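PDB 1L8W: VlsE1 from Borreliella burgdorferi, which is a variable surface lipoprotein of the Lyme disease spirochaete, whose antigenic switching probably lets the bacterium evade the host immune response. Local coordinates for residues A[141-149]-A[193-201]; A[240-250]-A[256-266]. All blocks are in the same frame, centred on the assembly; numbering follows the deposited sequence.

Interaction 1 of 2, residues A[141-149]-A[193-201]; sequences VVADADAAK and LFGKAGAAA
Ala197 turns its methyl group into the bend made by residues 142-148, where CB meets backbone oxygens as much as side chains. The nearest is Val142 O, 3.6 Å from Ala197 CB, and the carbonyl oxygens of Ala143 and Asp144 follow closely, so a side chain no larger than a methyl suits the place. Ala148 points its own methyl at the same group, with Ala148 CB 4.1 Å from Ala197 CB. From the strand end Val142 adds a looser apolar touch: with CG1 opposite its own carbonyl carbon (chi1 -61°), CG2 falls between the backbone N and C and comes 4.3 Å from Ala197 CB. Next along, Gly198 takes a positive phi of 74°, and a CB here would run into Ala145 CB, which explains the bare residue. Gly198 N comes 2.9 Å from Ala143 O, but at too poor an angle to bond. No direct hydrogen bond joins the segments; Ala145 CA instead makes a CA-H...O contact of 3.4 Å to Ala197 O, and a water donates to both Lys149 O and Phe194 O. Residues 144-147 form a type I beta-turn, closed by Ala147 N to Asp144 O at 2.8 Å, against which loop 193-201 packs. Val142 belongs to strand 141-142, bonded through its backbone to Phe287 and Val289 in a two-stranded parallel sheet, while Leu193 bonds to Ala288 of the partner strand. Val141 and Leu193 both lean on Ile301 of helix 294-333, and Phe194 packs on helix 269-281.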
ATOM      1  N   VAL A 141       0.886  10.944  12.887  1.00 26.35           N
ATOM      2  CA  VAL A 141       1.063  12.354  12.556  1.00 26.64           C
ATOM      3  C   VAL A 141       1.982  13.039  13.562  1.00 28.29           C
ATOM      4  O   VAL A 141       1.713  13.009  14.760  1.00 28.52           O
ATOM      5  CB  VAL A 141      -0.289  13.099  12.580  1.00 26.53           C
ATOM      6  CG1 VAL A 141      -0.069  14.592  12.313  1.00 25.20           C
ATOM      7  CG2 VAL A 141      -1.241  12.477  11.561  1.00 24.12           C
ATOM      8  N   VAL A 142       3.054  13.664  13.076  1.00 30.24           N
ATOM      9  CA  VAL A 142       3.993  14.367  13.956  1.00 30.36           C
ATOM     10  C   VAL A 142       4.075  15.863  13.656  1.00 32.53           C
ATOM     11  O   VAL A 142       4.079  16.280  12.495  1.00 31.38           O
ATOM     12  CB  VAL A 142       5.423  13.767  13.864  1.00 28.72           C
ATOM     13  CG1 VAL A 142       5.399  12.314  14.300  1.00 31.14           C
ATOM     14  CG2 VAL A 142       5.957  13.879  12.455  1.00 26.19           C
ATOM     15  N   ALA A 143       4.138  16.664  14.716  1.00 34.38           N
ATOM     16  CA  ALA A 143       4.222  18.115  14.603  1.00 36.92           C
ATOM     17  C   ALA A 143       5.564  18.620  15.138  1.00 39.90           C
ATOM     18  O   ALA A 143       5.990  19.729  14.811  1.00 38.70           O
ATOM     19  CB  ALA A 143       3.083  18.758  15.370  1.00 37.51           C
ATOM     20  N   ASP A 144       6.213  17.801  15.968  1.00 41.87           N
ATOM     21  CA  ASP A 144       7.516  18.134  16.540  1.00 43.79           C
ATOM     22  C   ASP A 144       8.620  17.860  15.524  1.00 43.64           C
ATOM     23  O   ASP A 144       8.751  16.745  15.021  1.00 42.26           O
ATOM     24  CB  ASP A 144       7.793  17.309  17.802  1.00 46.34           C
ATOM     25  CG  ASP A 144       6.953  17.742  18.983  1.00 51.01           C
ATOM     26  OD1 ASP A 144       6.870  18.967  19.235  1.00 52.51           O
ATOM     27  OD2 ASP A 144       6.387  16.858  19.668  1.00 52.06           O
ATOM     28  N   ALA A 145       9.419  18.880  15.243  1.00 44.56           N
ATOM     29  CA  ALA A 145      10.512  18.775  14.283  1.00 45.35           C
ATOM     30  C   ALA A 145      11.412  17.557  14.494  1.00 45.58           C
ATOM     31  O   ALA A 145      12.030  17.065  13.548  1.00 47.01           O
ATOM     32  CB  ALA A 145      11.346  20.047  14.319  1.00 46.51           C
ATOM     33  N   ASP A 146      11.492  17.069  15.726  1.00 46.30           N
ATOM     34  CA  ASP A 146      12.333  15.913  16.013  1.00 45.79           C
ATOM     35  C   ASP A 146      11.644  14.582  15.729  1.00 45.29           C
ATOM     36  O   ASP A 146      12.304  13.600  15.384  1.00 45.38           O
ATOM     37  CB  ASP A 146      12.803  15.947  17.470  1.00 48.30           C
ATOM     38  CG  ASP A 146      13.713  17.127  17.759  1.00 51.85           C
ATOM     39  OD1 ASP A 146      14.629  17.390  16.945  1.00 51.40           O
ATOM     40  OD2 ASP A 146      13.521  17.786  18.806  1.00 52.29           O
ATOM     41  N   ALA A 147      10.320  14.552  15.862  1.00 43.49           N
ATOM     42  CA  ALA A 147       9.553  13.326  15.630  1.00 42.45           C
ATOM     43  C   ALA A 147       9.539  12.886  14.167  1.00 41.09           C
ATOM     44  O   ALA A 147       9.359  11.702  13.875  1.00 41.11           O
ATOM     45  CB  ALA A 147       8.122  13.504  16.132  1.00 43.01           C
ATOM     46  N   ALA A 148       9.720  13.834  13.250  1.00 39.72           N
ATOM     47  CA  ALA A 148       9.721  13.516  11.821  1.00 39.46           C
ATOM     48  C   ALA A 148      10.902  12.612  11.487  1.00 38.29           C
ATOM     49  O   ALA A 148      11.942  12.678  12.138  1.00 38.59           O
ATOM     50  CB  ALA A 148       9.791  14.799  10.986  1.00 37.55           C
ATOM     51  N   LYS A 149      10.737  11.777  10.466  1.00 36.79           N
ATOM     52  CA  LYS A 149      11.793  10.858  10.059  1.00 36.93           C
ATOM     53  C   LYS A 149      11.626  10.375   8.620  1.00 35.17           C
ATOM     54  O   LYS A 149      10.576  10.555   7.994  1.00 32.71           O
ATOM     55  CB  LYS A 149      11.806   9.625  10.977  1.00 40.93           C
ATOM     56  CG  LYS A 149      12.163   9.890  12.434  1.00 41.68           C
ATOM     57  CD  LYS A 149      12.061   8.614  13.248  1.00 47.20           C
ATOM     58  CE  LYS A 149      12.473   8.833  14.702  1.00 49.24           C
ATOM     59  NZ  LYS A 149      12.342   7.583  15.505  1.00 48.35           N
ATOM     60  N   LEU A 193       3.217  16.799   3.460  1.00 20.58           N
ATOM     61  CA  LEU A 193       3.130  15.881   4.588  1.00 20.67           C
ATOM     62  C   LEU A 193       4.337  14.963   4.639  1.00 20.94           C
ATOM     63  O   LEU A 193       4.606  14.339   5.665  1.00 21.85           O
ATOM     64  CB  LEU A 193       1.850  15.043   4.478  1.00 17.78           C
ATOM     65  CG  LEU A 193       0.567  15.871   4.357  1.00 16.31           C
ATOM     66  CD1 LEU A 193      -0.622  14.952   4.331  1.00 16.55           C
ATOM     67  CD2 LEU A 193       0.454  16.847   5.514  1.00 12.74           C
ATOM     68  N   PHE A 194       5.065  14.899   3.526  1.00 19.79           N
ATOM     69  CA  PHE A 194       6.245  14.054   3.410  1.00 21.37           C
ATOM     70  C   PHE A 194       7.545  14.758   3.792  1.00 25.04           C
ATOM     71  O   PHE A 194       8.629  14.185   3.672  1.00 24.20           O
ATOM     72  CB  PHE A 194       6.336  13.498   1.983  1.00 19.16           C
ATOM     73  CG  PHE A 194       5.217  12.542   1.639  1.00 16.84           C
ATOM     74  CD1 PHE A 194       3.925  13.008   1.436  1.00 17.26           C
ATOM     75  CD2 PHE A 194       5.443  11.172   1.598  1.00 17.78           C
ATOM     76  CE1 PHE A 194       2.875  12.124   1.205  1.00 19.65           C
ATOM     77  CE2 PHE A 194       4.398  10.276   1.368  1.00 18.13           C
ATOM     78  CZ  PHE A 194       3.113  10.750   1.173  1.00 16.65           C
ATOM     79  N   GLY A 195       7.434  15.993   4.271  1.00 28.42           N
ATOM     80  CA  GLY A 195       8.624  16.735   4.643  1.00 32.41           C
ATOM     81  C   GLY A 195       8.861  16.780   6.138  1.00 33.95           C
ATOM     82  O   GLY A 195       8.360  15.938   6.878  1.00 35.35           O
ATOM     83  N   LYS A 196       9.624  17.770   6.587  1.00 36.70           N
ATOM     84  CA  LYS A 196       9.917  17.911   8.006  1.00 39.07           C
ATOM     85  C   LYS A 196       8.722  18.494   8.739  1.00 39.23           C
ATOM     86  O   LYS A 196       7.744  18.917   8.122  1.00 39.17           O
ATOM     87  CB  LYS A 196      11.150  18.794   8.209  1.00 40.33           C
ATOM     88  CG  LYS A 196      11.034  20.166   7.602  1.00 44.15           C
ATOM     89  CD  LYS A 196      12.380  20.872   7.559  1.00 46.93           C
ATOM     90  CE  LYS A 196      13.360  20.133   6.656  1.00 47.91           C
ATOM     91  NZ  LYS A 196      14.656  20.858   6.526  1.00 50.94           N
ATOM     92  N   ALA A 197       8.801  18.497  10.063  1.00 41.83           N
ATOM     93  CA  ALA A 197       7.721  19.013  10.895  1.00 42.98           C
ATOM     94  C   ALA A 197       8.198  20.209  11.697  1.00 43.33           C
ATOM     95  O   ALA A 197       9.366  20.590  11.628  1.00 43.46           O
ATOM     96  CB  ALA A 197       7.223  17.923  11.839  1.00 43.00           C
ATOM     97  N   GLY A 198       7.279  20.798  12.453  1.00 44.07           N
ATOM     98  CA  GLY A 198       7.614  21.941  13.280  1.00 43.92           C
ATOM     99  C   GLY A 198       7.818  23.241  12.529  1.00 43.68           C
ATOM    100  O   GLY A 198       7.038  23.600  11.650  1.00 42.63           O
ATOM    101  N   ALA A 199       8.891  23.938  12.892  1.00 45.40           N
ATOM    102  CA  ALA A 199       9.258  25.227  12.315  1.00 45.21           C
ATOM    103  C   ALA A 199       9.088  25.382  10.803  1.00 44.42           C
ATOM    104  O   ALA A 199       8.025  25.768  10.326  1.00 45.36           O
ATOM    105  CB  ALA A 199      10.693  25.567  12.711  1.00 47.59           C
ATOM    106  N   ALA A 200      10.144  25.093  10.051  1.00 42.97           N
ATOM    107  CA  ALA A 200      10.106  25.237   8.597  1.00 41.53           C
ATOM    108  C   ALA A 200       9.340  24.127   7.879  1.00 39.80           C
ATOM    109  O   ALA A 200       9.770  23.652   6.819  1.00 39.75           O
ATOM    110  CB  ALA A 200      11.528  25.326   8.054  1.00 41.65           C
ATOM    111  N   ALA A 201       8.204  23.724   8.444  1.00 35.36           N
ATOM    112  CA  ALA A 201       7.392  22.672   7.838  1.00 33.36           C
ATOM    113  C   ALA A 201       6.244  23.290   7.043  1.00 30.08           C
ATOM    114  O   ALA A 201       5.765  24.370   7.372  1.00 30.25           O
ATOM    115  CB  ALA A 201       6.841  21.732   8.916  1.00 29.53           C
TER
HETATM  116  O   HOH W   1      10.190  12.129   5.459  1.00 23.56           O

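Interaction 2 of 2, residues A[240-250]-A[256-266]; sequences KPEEAKNPIAA and DGGAEFGQDEM
Gln263 and Lys245 interlock at one end of the contact. Gln263 NE2 gives Glu242 O a nearly straight bond (2.7 Å, 171°), lying in the carbonyl plane and in the amide's own plane, while Lys245 NZ donates to Gln263 OE1 at 2.9 Å. With both ends held, the amide's rotation is fixed. The lysine chain, extended until it bends at chi4 (-64°), also brings NZ to a salt bridge with Glu265 OE2, whose hydrogen bond is weak. At the other end Glu242, bent at chi2, swings back so that Ala259 N reaches OE2 at 2.9 Å from above the carboxylate plane; Gly258 CA lies close by on the same side, where a CB would collide with OE1. Between them Gly262 N donates to Pro241 O at 3.2 Å, and a water bridges Pro241 O, Ala244 O and Gln263 N. Asn246 is the N-cap, its OD1 accepting from Ala249 N at 2.6 Å, and proline suits the first helical position, whose backbone N has no helical carbonyl to bond. Farther in, Ala250 sets its methyl 3.8 Å from Phe261 CE1, and selenomethionine Met266 sets CG beside the Ala244 methyl and SE beside that of Ala250, its CE tight against Pro247 CD at 3.2 Å. The result is an N-capped short helix, 247-252, whose flanking loops run side by side in the same direction without forming a sheet.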
ATOM      1  N   LYS A 240      13.048  14.067  -1.720  1.00 26.76           N
ATOM      2  CA  LYS A 240      12.106  15.068  -1.240  1.00 26.37           C
ATOM      3  C   LYS A 240      10.938  15.135  -2.214  1.00 25.65           C
ATOM      4  O   LYS A 240      11.060  14.703  -3.362  1.00 23.98           O
ATOM      5  CB  LYS A 240      12.788  16.434  -1.101  1.00 27.02           C
ATOM      6  CG  LYS A 240      13.397  16.993  -2.375  1.00 31.76           C
ATOM      7  CD  LYS A 240      14.296  18.192  -2.053  1.00 33.07           C
ATOM      8  CE  LYS A 240      13.532  19.292  -1.331  1.00 35.75           C
ATOM      9  NZ  LYS A 240      14.402  20.410  -0.862  1.00 37.59           N
ATOM     10  N   PRO A 241       9.784  15.665  -1.764  1.00 25.87           N
ATOM     11  CA  PRO A 241       8.569  15.790  -2.579  1.00 26.35           C
ATOM     12  C   PRO A 241       8.785  16.426  -3.948  1.00 25.67           C
ATOM     13  O   PRO A 241       8.175  16.024  -4.936  1.00 25.48           O
ATOM     14  CB  PRO A 241       7.645  16.629  -1.694  1.00 27.46           C
ATOM     15  CG  PRO A 241       8.081  16.253  -0.306  1.00 26.95           C
ATOM     16  CD  PRO A 241       9.581  16.283  -0.440  1.00 23.67           C
ATOM     17  N   GLU A 242       9.671  17.413  -3.992  1.00 26.76           N
ATOM     18  CA  GLU A 242       9.968  18.139  -5.220  1.00 26.86           C
ATOM     19  C   GLU A 242      10.697  17.334  -6.282  1.00 27.05           C
ATOM     20  O   GLU A 242      10.626  17.666  -7.469  1.00 25.21           O
ATOM     21  CB  GLU A 242      10.798  19.390  -4.903  1.00 27.20           C
ATOM     22  CG  GLU A 242      10.135  20.370  -3.946  1.00 29.39           C
ATOM     23  CD  GLU A 242      10.402  20.038  -2.487  1.00 30.90           C
ATOM     24  OE1 GLU A 242      10.594  18.847  -2.173  1.00 29.73           O
ATOM     25  OE2 GLU A 242      10.408  20.970  -1.651  1.00 30.74           O
ATOM     26  N   GLU A 243      11.379  16.271  -5.865  1.00 27.51           N
ATOM     27  CA  GLU A 243      12.173  15.473  -6.792  1.00 28.57           C
ATOM     28  C   GLU A 243      11.730  14.040  -7.052  1.00 29.75           C
ATOM     29  O   GLU A 243      12.094  13.464  -8.075  1.00 30.86           O
ATOM     30  CB  GLU A 243      13.621  15.455  -6.310  1.00 31.01           C
ATOM     31  CG  GLU A 243      14.262  16.833  -6.185  1.00 32.08           C
ATOM     32  CD  GLU A 243      15.588  16.785  -5.441  1.00 34.90           C
ATOM     33  OE1 GLU A 243      16.366  15.840  -5.682  1.00 37.96           O
ATOM     34  OE2 GLU A 243      15.861  17.689  -4.624  1.00 36.66           O
ATOM     35  N   ALA A 244      10.964  13.461  -6.132  1.00 30.22           N
ATOM     36  CA  ALA A 244      10.501  12.079  -6.288  1.00 29.82           C
ATOM     37  C   ALA A 244       9.795  11.849  -7.627  1.00 29.35           C
ATOM     38  O   ALA A 244       8.993  12.677  -8.062  1.00 29.08           O
ATOM     39  CB  ALA A 244       9.564  11.712  -5.135  1.00 29.85           C
ATOM     40  N   LYS A 245      10.090  10.720  -8.268  1.00 28.78           N
ATOM     41  CA  LYS A 245       9.476  10.382  -9.552  1.00 28.48           C
ATOM     42  C   LYS A 245       8.599   9.126  -9.506  1.00 28.66           C
ATOM     43  O   LYS A 245       7.963   8.764 -10.506  1.00 28.89           O
ATOM     44  CB  LYS A 245      10.555  10.226 -10.634  1.00 32.39           C
ATOM     45  CG  LYS A 245      11.215  11.548 -11.066  1.00 35.32           C
ATOM     46  CD  LYS A 245      12.282  11.325 -12.131  1.00 37.08           C
ATOM     47  CE  LYS A 245      12.885  12.641 -12.617  1.00 39.75           C
ATOM     48  NZ  LYS A 245      11.888  13.506 -13.310  1.00 42.49           N
ATOM     49  N   ASN A 246       8.572   8.455  -8.356  1.00 26.23           N
ATOM     50  CA  ASN A 246       7.747   7.265  -8.189  1.00 24.85           C
ATOM     51  C   ASN A 246       7.251   7.211  -6.744  1.00 23.66           C
ATOM     52  O   ASN A 246       7.881   7.767  -5.848  1.00 25.28           O
ATOM     53  CB  ASN A 246       8.547   6.005  -8.558  1.00 26.20           C
ATOM     54  CG  ASN A 246       9.744   5.776  -7.644  1.00 28.37           C
ATOM     55  OD1 ASN A 246       9.589   5.411  -6.479  1.00 27.21           O
ATOM     56  ND2 ASN A 246      10.943   5.988  -8.174  1.00 27.16           N
ATOM     57  N   PRO A 247       6.108   6.550  -6.492  1.00 22.70           N
ATOM     58  CA  PRO A 247       5.607   6.494  -5.114  1.00 20.53           C
ATOM     59  C   PRO A 247       6.544   5.883  -4.049  1.00 20.67           C
ATOM     60  O   PRO A 247       6.466   6.253  -2.868  1.00 18.69           O
ATOM     61  CB  PRO A 247       4.267   5.756  -5.255  1.00 18.50           C
ATOM     62  CG  PRO A 247       4.402   4.978  -6.510  1.00 19.24           C
ATOM     63  CD  PRO A 247       5.188   5.875  -7.426  1.00 21.36           C
ATOM     64  N   ILE A 248       7.426   4.969  -4.455  1.00 19.07           N
ATOM     65  CA  ILE A 248       8.374   4.358  -3.520  1.00 20.40           C
ATOM     66  C   ILE A 248       9.397   5.400  -3.050  1.00 20.09           C
ATOM     67  O   ILE A 248       9.672   5.521  -1.855  1.00 24.26           O
ATOM     68  CB  ILE A 248       9.109   3.146  -4.169  1.00 21.91           C
ATOM     69  CG1 ILE A 248       8.118   1.995  -4.379  1.00 19.88           C
ATOM     70  CG2 ILE A 248      10.278   2.687  -3.293  1.00 16.84           C
ATOM     71  CD1 ILE A 248       8.728   0.772  -5.022  1.00 18.28           C
ATOM     72  N   ALA A 249       9.938   6.171  -3.984  1.00 19.27           N
ATOM     73  CA  ALA A 249      10.910   7.204  -3.651  1.00 19.03           C
ATOM     74  C   ALA A 249      10.274   8.308  -2.807  1.00 19.74           C
ATOM     75  O   ALA A 249      10.928   8.909  -1.940  1.00 20.85           O
ATOM     76  CB  ALA A 249      11.486   7.799  -4.925  1.00 18.74           C
ATOM     77  N   ALA A 250       8.997   8.578  -3.067  1.00 18.61           N
ATOM     78  CA  ALA A 250       8.273   9.616  -2.338  1.00 17.11           C
ATOM     79  C   ALA A 250       7.936   9.156  -0.930  1.00 15.26           C
ATOM     80  O   ALA A 250       8.051   9.936   0.017  1.00 18.22           O
ATOM     81  CB  ALA A 250       6.983  10.010  -3.098  1.00 12.96           C
ATOM     82  N   ASP A 256      15.800  16.731   3.912  1.00 39.96           N
ATOM     83  CA  ASP A 256      15.564  18.158   3.686  1.00 41.20           C
ATOM     84  C   ASP A 256      14.080  18.491   3.632  1.00 42.38           C
ATOM     85  O   ASP A 256      13.695  19.660   3.687  1.00 41.86           O
ATOM     86  CB  ASP A 256      16.223  18.640   2.391  1.00 39.98           C
ATOM     87  CG  ASP A 256      17.731  18.684   2.485  1.00 42.23           C
ATOM     88  OD1 ASP A 256      18.246  18.775   3.621  1.00 39.51           O
ATOM     89  OD2 ASP A 256      18.398  18.639   1.425  1.00 40.94           O
ATOM     90  N   GLY A 257      13.245  17.467   3.524  1.00 42.51           N
ATOM     91  CA  GLY A 257      11.819  17.709   3.462  1.00 43.14           C
ATOM     92  C   GLY A 257      11.474  18.452   2.189  1.00 44.02           C
ATOM     93  O   GLY A 257      12.287  18.523   1.264  1.00 45.02           O
ATOM     94  N   GLY A 258      10.273  19.017   2.140  1.00 42.87           N
ATOM     95  CA  GLY A 258       9.861  19.737   0.954  1.00 40.88           C
ATOM     96  C   GLY A 258       8.382  20.061   0.969  1.00 40.16           C
ATOM     97  O   GLY A 258       7.670  19.713   1.912  1.00 37.78           O
ATOM     98  N   ALA A 259       7.925  20.723  -0.088  1.00 38.58           N
ATOM     99  CA  ALA A 259       6.530  21.118  -0.205  1.00 37.11           C
ATOM    100  C   ALA A 259       5.757  20.191  -1.120  1.00 36.73           C
ATOM    101  O   ALA A 259       5.724  18.977  -0.908  1.00 38.84           O
ATOM    102  CB  ALA A 259       6.439  22.545  -0.720  1.00 39.40           C
ATOM    103  N   GLU A 260       5.142  20.768  -2.145  1.00 33.81           N
ATOM    104  CA  GLU A 260       4.348  20.004  -3.094  1.00 34.37           C
ATOM    105  C   GLU A 260       5.172  18.987  -3.864  1.00 33.11           C
ATOM    106  O   GLU A 260       6.395  19.055  -3.886  1.00 33.12           O
ATOM    107  CB  GLU A 260       3.691  20.939  -4.114  1.00 36.10           C
ATOM    108  CG  GLU A 260       2.972  22.137  -3.523  1.00 40.97           C
ATOM    109  CD  GLU A 260       2.121  22.854  -4.560  1.00 43.01           C
ATOM    110  OE1 GLU A 260       2.637  23.136  -5.666  1.00 42.67           O
ATOM    111  OE2 GLU A 260       0.936  23.130  -4.268  1.00 42.57           O
ATOM    112  N   PHE A 261       4.489  18.030  -4.483  1.00 30.83           N
ATOM    113  CA  PHE A 261       5.166  17.052  -5.313  1.00 30.31           C
ATOM    114  C   PHE A 261       5.435  17.858  -6.586  1.00 31.97           C
ATOM    115  O   PHE A 261       4.504  18.372  -7.214  1.00 30.93           O
ATOM    116  CB  PHE A 261       4.254  15.859  -5.605  1.00 28.36           C
ATOM    117  CG  PHE A 261       4.130  14.882  -4.453  1.00 29.08           C
ATOM    118  CD1 PHE A 261       5.247  14.205  -3.973  1.00 28.74           C
ATOM    119  CD2 PHE A 261       2.892  14.618  -3.875  1.00 26.72           C
ATOM    120  CE1 PHE A 261       5.135  13.275  -2.932  1.00 29.58           C
ATOM    121  CE2 PHE A 261       2.765  13.694  -2.838  1.00 26.81           C
ATOM    122  CZ  PHE A 261       3.888  13.020  -2.364  1.00 28.24           C
ATOM    123  N   GLY A 262       6.704  17.984  -6.955  1.00 33.31           N
ATOM    124  CA  GLY A 262       7.049  18.778  -8.123  1.00 35.43           C
ATOM    125  C   GLY A 262       7.188  18.073  -9.459  1.00 35.93           C
ATOM    126  O   GLY A 262       6.989  18.694 -10.503  1.00 37.40           O
ATOM    127  N   GLN A 263       7.531  16.792  -9.446  1.00 33.82           N
ATOM    128  CA  GLN A 263       7.693  16.059 -10.692  1.00 33.65           C
ATOM    129  C   GLN A 263       6.350  15.692 -11.326  1.00 35.76           C
ATOM    130  O   GLN A 263       5.341  15.552 -10.629  1.00 35.82           O
ATOM    131  CB  GLN A 263       8.530  14.807 -10.445  1.00 32.10           C
ATOM    132  CG  GLN A 263       9.910  15.108  -9.866  1.00 31.51           C
ATOM    133  CD  GLN A 263      10.699  16.085 -10.724  1.00 29.11           C
ATOM    134  OE1 GLN A 263      10.978  15.816 -11.890  1.00 30.93           O
ATOM    135  NE2 GLN A 263      11.057  17.224 -10.148  1.00 27.87           N
ATOM    136  N   ASP A 264       6.339  15.555 -12.649  1.00 35.58           N
ATOM    137  CA  ASP A 264       5.120  15.201 -13.366  1.00 36.01           C
ATOM    138  C   ASP A 264       4.739  13.748 -13.128  1.00 35.09           C
ATOM    139  O   ASP A 264       3.565  13.398 -13.188  1.00 34.79           O
ATOM    140  CB  ASP A 264       5.285  15.450 -14.870  1.00 39.17           C
ATOM    141  CG  ASP A 264       5.307  16.928 -15.225  1.00 41.44           C
ATOM    142  OD1 ASP A 264       4.322  17.635 -14.921  1.00 42.41           O
ATOM    143  OD2 ASP A 264       6.309  17.386 -15.812  1.00 45.75           O
ATOM    144  N   GLU A 265       5.733  12.903 -12.862  1.00 34.65           N
ATOM    145  CA  GLU A 265       5.479  11.488 -12.611  1.00 35.09           C
ATOM    146  C   GLU A 265       4.616  11.315 -11.368  1.00 35.46           C
ATOM    147  O   GLU A 265       3.849  10.362 -11.269  1.00 34.48           O
ATOM    148  CB  GLU A 265       6.794  10.721 -12.452  1.00 37.08           C
ATOM    149  CG  GLU A 265       7.588  10.583 -13.748  1.00 37.57           C
ATOM    150  CD  GLU A 265       8.547  11.727 -13.976  1.00 37.27           C
ATOM    151  OE1 GLU A 265       8.246  12.856 -13.530  1.00 32.97           O
ATOM    152  OE2 GLU A 265       9.602  11.494 -14.612  1.00 38.72           O
HETATM  153  N   MSE A 266       4.765  12.226 -10.410  1.00 35.64           N
HETATM  154  CA  MSE A 266       3.957  12.197  -9.198  1.00 37.04           C
HETATM  155  C   MSE A 266       2.781  13.139  -9.500  1.00 37.75           C
HETATM  156  O   MSE A 266       2.248  13.117 -10.609  1.00 38.68           O
HETATM  157  CB  MSE A 266       4.769  12.684  -7.986  1.00 37.37           C
HETATM  158  CG  MSE A 266       5.773  11.657  -7.418  1.00 39.20           C
HETATM  159 SE   MSE A 266       4.999   9.993  -6.674  1.00 41.71          SE
HETATM  160  CE  MSE A 266       4.949   8.981  -8.308  1.00 40.05           C
TER
HETATM  161  O   HOH W   2       7.636  14.675  -7.094  1.00 25.35           O

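Overall arrangement
After helices 45-50, 59-80 and 106-131 the chain forms strand 141-142 and its turn, then helix 153-170, before interaction 1 closes a loop of 43 intervening residues at 193-201. Helices 205-216 and 220-230 follow, and interaction 2 then joins segments only five residues apart, across the end of helix 247-252, just ahead of helix 269-281. The two are in series and neither nest nor cross, yet their centres lie about 16 Å apart on the same side of the chain's centre. Phe194 joins them: its ring meets that of Phe261 at about 55°, while its CB packs on Pro241. Together they tie the loops to the small sheet and to helix 269-281.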